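Local coordinates for protein AT-less polyketide synthase (Streptomyces platensis subsp. rosaceus, PDB 4TKT) that probably catalyses the chain-elongating Claisen condensation of polyketide intermediates, as the KS6 ketosynthase domain of MgsF in isomigrastatin assembly, at residues 309-321 and 418-430. Numbering follows the deposited sequence.
Sequences GVDPRDIGCIEAH and RPRLGGLSSFGAG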
loop_
_atom_site.group_PDB
_atom_site.type_symbol
_atom_site.label_atom_id
_atom_site.label_comp_id
_atom_site.label_asym_id
_atom_site.label_seq_id
_atom_site.Cartn_x
_atom_site.Cartn_y
_atom_site.Cartn_z
ATOM N N GLY A 309 -2.793 5.992 -24.001
ATOM C CA GLY A 309 -2.088 6.230 -25.246
ATOM C C GLY A 309 -0.991 5.213 -25.498
ATOM O O GLY A 309 0.035 5.528 -26.099
ATOM N N VAL A 310 -1.211 3.987 -25.037
ATOM C CA VAL A 310 -0.218 2.930 -25.177
ATOM C C VAL A 310 -0.548 1.997 -26.336
ATOM O O VAL A 310 -1.674 1.980 -26.832
ATOM C CB VAL A 310 -0.100 2.094 -23.884
ATOM C CG1 VAL A 310 0.211 2.989 -22.698
ATOM C CG2 VAL A 310 -1.380 1.316 -23.638
ATOM N N ASP A 311 0.450 1.228 -26.764
ATOM C CA ASP A 311 0.255 0.167 -27.745
ATOM C C ASP A 311 0.235 -1.170 -27.009
ATOM O O ASP A 311 1.280 -1.657 -26.581
ATOM C CB ASP A 311 1.364 0.191 -28.802
ATOM C CG ASP A 311 1.065 -0.703 -29.999
ATOM O OD1 ASP A 311 0.212 -1.609 -29.888
ATOM O OD2 ASP A 311 1.697 -0.499 -31.058
ATOM N N PRO A 312 -0.960 -1.760 -26.852
ATOM C CA PRO A 312 -1.190 -3.002 -26.102
ATOM C C PRO A 312 -0.230 -4.137 -26.456
ATOM O O PRO A 312 -0.021 -5.028 -25.634
ATOM C CB PRO A 312 -2.631 -3.385 -26.477
ATOM C CG PRO A 312 -3.127 -2.311 -27.400
ATOM C CD PRO A 312 -2.224 -1.142 -27.275
ATOM N N ARG A 313 0.343 -4.108 -27.654
ATOM C CA ARG A 313 1.339 -5.100 -28.045
ATOM C C ARG A 313 2.579 -5.006 -27.150
ATOM O O ARG A 313 3.298 -5.988 -26.956
ATOM C CB ARG A 313 1.718 -4.918 -29.517
ATOM C CG ARG A 313 2.780 -5.882 -30.031
ATOM C CD ARG A 313 2.375 -7.338 -29.834
ATOM N NE ARG A 313 3.417 -8.260 -30.282
ATOM C CZ ARG A 313 4.453 -8.644 -29.539
ATOM N NH1 ARG A 313 5.352 -9.486 -30.033
ATOM N NH2 ARG A 313 4.594 -8.184 -28.303
ATOM N N ASP A 314 2.809 -3.823 -26.586
ATOM C CA ASP A 314 3.980 -3.582 -25.751
ATOM C C ASP A 314 3.768 -3.976 -24.291
ATOM O O ASP A 314 4.723 -3.988 -23.513
ATOM C CB ASP A 314 4.386 -2.110 -25.826
ATOM C CG ASP A 314 4.770 -1.681 -27.228
ATOM O OD1 ASP A 314 5.416 -2.478 -27.940
ATOM O OD2 ASP A 314 4.423 -0.546 -27.617
ATOM N N ILE A 315 2.526 -4.282 -23.919
ATOM C CA ILE A 315 2.220 -4.704 -22.553
ATOM C C ILE A 315 3.032 -5.939 -22.186
ATOM O O ILE A 315 2.932 -6.976 -22.843
ATOM C CB ILE A 315 0.725 -5.024 -22.356
ATOM C CG1 ILE A 315 -0.148 -3.812 -22.688
ATOM C CG2 ILE A 315 0.468 -5.486 -20.927
ATOM C CD1 ILE A 315 -0.103 -2.726 -21.655
ATOM N N GLY A 316 3.840 -5.824 -21.138
ATOM C CA GLY A 316 4.718 -6.906 -20.738
ATOM C C GLY A 316 4.097 -7.835 -19.717
ATOM O O GLY A 316 4.439 -9.015 -19.650
ATOM N N CYS A 317 3.176 -7.305 -18.920
ATOM C CA CYS A 317 2.573 -8.082 -17.845
ATOM C C CYS A 317 1.176 -7.584 -17.494
ATOM O O CYS A 317 0.925 -6.381 -17.448
ATOM C CB CYS A 317 3.470 -8.044 -16.604
ATOM S SG CYS A 317 2.773 -8.835 -15.136
ATOM N N ILE A 318 0.269 -8.525 -17.255
ATOM C CA ILE A 318 -1.067 -8.206 -16.771
ATOM C C ILE A 318 -1.286 -8.822 -15.395
ATOM O O ILE A 318 -1.215 -10.042 -15.236
ATOM C CB ILE A 318 -2.163 -8.718 -17.724
ATOM C CG1 ILE A 318 -2.144 -7.943 -19.043
ATOM C CG2 ILE A 318 -3.529 -8.597 -17.069
ATOM C CD1 ILE A 318 -2.637 -6.520 -18.926
ATOM N N GLU A 319 -1.538 -7.979 -14.401
ATOM C CA GLU A 319 -1.932 -8.460 -13.083
ATOM C C GLU A 319 -3.450 -8.591 -13.039
ATOM O O GLU A 319 -4.169 -7.603 -12.876
ATOM C CB GLU A 319 -1.423 -7.525 -11.983
ATOM C CG GLU A 319 -1.916 -7.864 -10.580
ATOM C CD GLU A 319 -1.450 -9.221 -10.091
ATOM O OE1 GLU A 319 -0.478 -9.763 -10.658
ATOM O OE2 GLU A 319 -2.058 -9.746 -9.134
ATOM N N ALA A 320 -3.930 -9.821 -13.195
ATOM C CA ALA A 320 -5.354 -10.079 -13.379
ATOM C C ALA A 320 -6.136 -10.129 -12.068
ATOM O O ALA A 320 -5.563 -10.234 -10.984
ATOM C CB ALA A 320 -5.545 -11.380 -14.146
ATOM N N HIS A 321 -7.456 -10.041 -12.192
ATOM C CA HIS A 321 -8.360 -10.236 -11.068
ATOM C C HIS A 321 -8.138 -11.631 -10.493
ATOM O O HIS A 321 -7.772 -11.779 -9.328
ATOM C CB HIS A 321 -9.811 -10.048 -11.520
ATOM C CG HIS A 321 -10.789 -9.910 -10.395
ATOM N ND1 HIS A 321 -10.605 -9.027 -9.352
ATOM C CD2 HIS A 321 -11.970 -10.529 -10.160
ATOM C CE1 HIS A 321 -11.626 -9.117 -8.519
ATOM N NE2 HIS A 321 -12.469 -10.020 -8.986
ATOM N N ARG A 418 12.941 1.822 -23.520
ATOM C CA ARG A 418 11.491 1.954 -23.409
ATOM C C ARG A 418 10.989 1.405 -22.075
ATOM O O ARG A 418 11.367 0.304 -21.669
ATOM C CB ARG A 418 10.799 1.239 -24.572
ATOM N N PRO A 419 10.131 2.178 -21.391
ATOM C CA PRO A 419 9.596 1.790 -20.081
ATOM C C PRO A 419 8.874 0.453 -20.129
ATOM O O PRO A 419 8.208 0.156 -21.122
ATOM C CB PRO A 419 8.613 2.919 -19.750
ATOM C CG PRO A 419 9.051 4.070 -20.583
ATOM C CD PRO A 419 9.590 3.471 -21.843
ATOM N N ARG A 420 9.022 -0.348 -19.080
ATOM C CA ARG A 420 8.238 -1.568 -18.948
ATOM C C ARG A 420 6.774 -1.187 -18.763
ATOM O O ARG A 420 6.463 -0.248 -18.036
ATOM C CB ARG A 420 8.742 -2.419 -17.779
ATOM C CG ARG A 420 9.975 -3.248 -18.108
ATOM C CD ARG A 420 10.461 -4.041 -16.905
ATOM N NE ARG A 420 11.520 -3.343 -16.183
ATOM C CZ ARG A 420 12.812 -3.647 -16.272
ATOM N NH1 ARG A 420 13.708 -2.958 -15.580
ATOM N NH2 ARG A 420 13.208 -4.645 -17.050
ATOM N N LEU A 421 5.882 -1.906 -19.436
ATOM C CA LEU A 421 4.470 -1.542 -19.456
ATOM C C LEU A 421 3.600 -2.639 -18.852
ATOM O O LEU A 421 3.746 -3.815 -19.188
ATOM C CB LEU A 421 4.029 -1.245 -20.890
ATOM C CG LEU A 421 2.718 -0.488 -21.085
ATOM C CD1 LEU A 421 2.754 0.841 -20.354
ATOM C CD2 LEU A 421 2.455 -0.276 -22.567
ATOM N N GLY A 422 2.696 -2.252 -17.959
ATOM C CA GLY A 422 1.857 -3.216 -17.273
ATOM C C GLY A 422 0.396 -2.820 -17.191
ATOM O O GLY A 422 0.047 -1.646 -17.311
ATOM N N GLY A 423 -0.460 -3.816 -16.983
ATOM C CA GLY A 423 -1.886 -3.594 -16.832
ATOM C C GLY A 423 -2.423 -4.250 -15.574
ATOM O O GLY A 423 -1.931 -5.296 -15.148
ATOM N N LEU A 424 -3.438 -3.637 -14.979
ATOM C CA LEU A 424 -3.977 -4.111 -13.710
ATOM C C LEU A 424 -5.499 -4.060 -13.708
ATOM O O LEU A 424 -6.091 -3.004 -13.934
ATOM C CB LEU A 424 -3.413 -3.274 -12.561
ATOM C CG LEU A 424 -4.026 -3.432 -11.170
ATOM C CD1 LEU A 424 -3.765 -4.820 -10.610
ATOM C CD2 LEU A 424 -3.478 -2.365 -10.239
ATOM N N SER A 425 -6.130 -5.202 -13.448
ATOM C CA SER A 425 -7.588 -5.290 -13.457
ATOM C C SER A 425 -8.169 -5.595 -12.079
ATOM O O SER A 425 -7.561 -6.302 -11.276
ATOM C CB SER A 425 -8.052 -6.358 -14.448
ATOM O OG SER A 425 -7.645 -6.048 -15.767
ATOM N N SER A 426 -9.355 -5.059 -11.818
ATOM C CA SER A 426 -10.090 -5.376 -10.601
ATOM C C SER A 426 -11.582 -5.288 -10.886
ATOM O O SER A 426 -12.081 -4.249 -11.322
ATOM C CB SER A 426 -9.697 -4.438 -9.458
ATOM O OG SER A 426 -10.128 -4.947 -8.208
ATOM N N PHE A 427 -12.288 -6.387 -10.648
ATOM C CA PHE A 427 -13.693 -6.488 -11.019
ATOM C C PHE A 427 -14.568 -6.752 -9.801
ATOM O O PHE A 427 -14.472 -7.805 -9.173
ATOM C CB PHE A 427 -13.886 -7.596 -12.058
ATOM C CG PHE A 427 -13.013 -7.447 -13.274
ATOM C CD1 PHE A 427 -12.847 -6.212 -13.880
ATOM C CD2 PHE A 427 -12.353 -8.544 -13.808
ATOM C CE1 PHE A 427 -12.041 -6.073 -15.002
ATOM C CE2 PHE A 427 -11.546 -8.411 -14.929
ATOM C CZ PHE A 427 -11.392 -7.174 -15.526
ATOM N N GLY A 428 -15.420 -5.788 -9.474
ATOM C CA GLY A 428 -16.312 -5.922 -8.339
ATOM C C GLY A 428 -17.375 -6.974 -8.581
ATOM O O GLY A 428 -17.879 -7.114 -9.696
ATOM N N ALA A 429 -17.717 -7.713 -7.530
ATOM C CA ALA A 429 -18.756 -8.733 -7.615
ATOM C C ALA A 429 -20.097 -8.131 -8.033
ATOM O O ALA A 429 -20.929 -8.809 -8.633
ATOM C CB ALA A 429 -18.895 -9.455 -6.286
ATOM N N GLY A 430 -20.296 -6.856 -7.716
ATOM C CA GLY A 430 -21.532 -6.167 -8.037
ATOM C C GLY A 430 -21.568 -5.603 -9.446
ATOM O O GLY A 430 -22.554 -4.983 -9.846
HETATM O O HOH W 1 7.104 -4.338 -21.398
#
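The H321 ring lies against the backbone and CB of F427. On one face sits F427 N, displaced toward the ring's rim, and over the same face comes F427 CB, 4.1 Å from the ring centroid in a CH-pi contact. F427 O lies 3.0 Å from H321 NE2, raised to the same side but beyond the rim, too poorly angled for a hydrogen bond. The two aromatic planes are inclined at 57°, with F427 CD2 reaching H321 CB at 3.7 Å. CG of H321 is trans to the backbone N (chi1 -166°), which carries the imidazole out along strand 421-427, where it also meets the H361 ring. With an alanine here, F427 would probably lose the surface its CB rests on, leaving a gap beside H361. Behind the ring the strands run parallel: G423 N bonds C317 O, E319 N takes G423 O at 2.8 Å, and S425 N closes on E319 O. I318 CD1 presses on G423 CA at 3.7 Å, where any CB would clash. On the sheet side opposite I318, E319 CG touches L424 CD1, while its carboxylate turns away to K373 and the A355 amide. At the far end L421 CG packs on I315 CD1. This is a central parallel pair of the thiolase fold; H321 opens the HGTGT motif, and its place beside H361, near C186, is consistent with the Cys-His-His triad of ketosynthases.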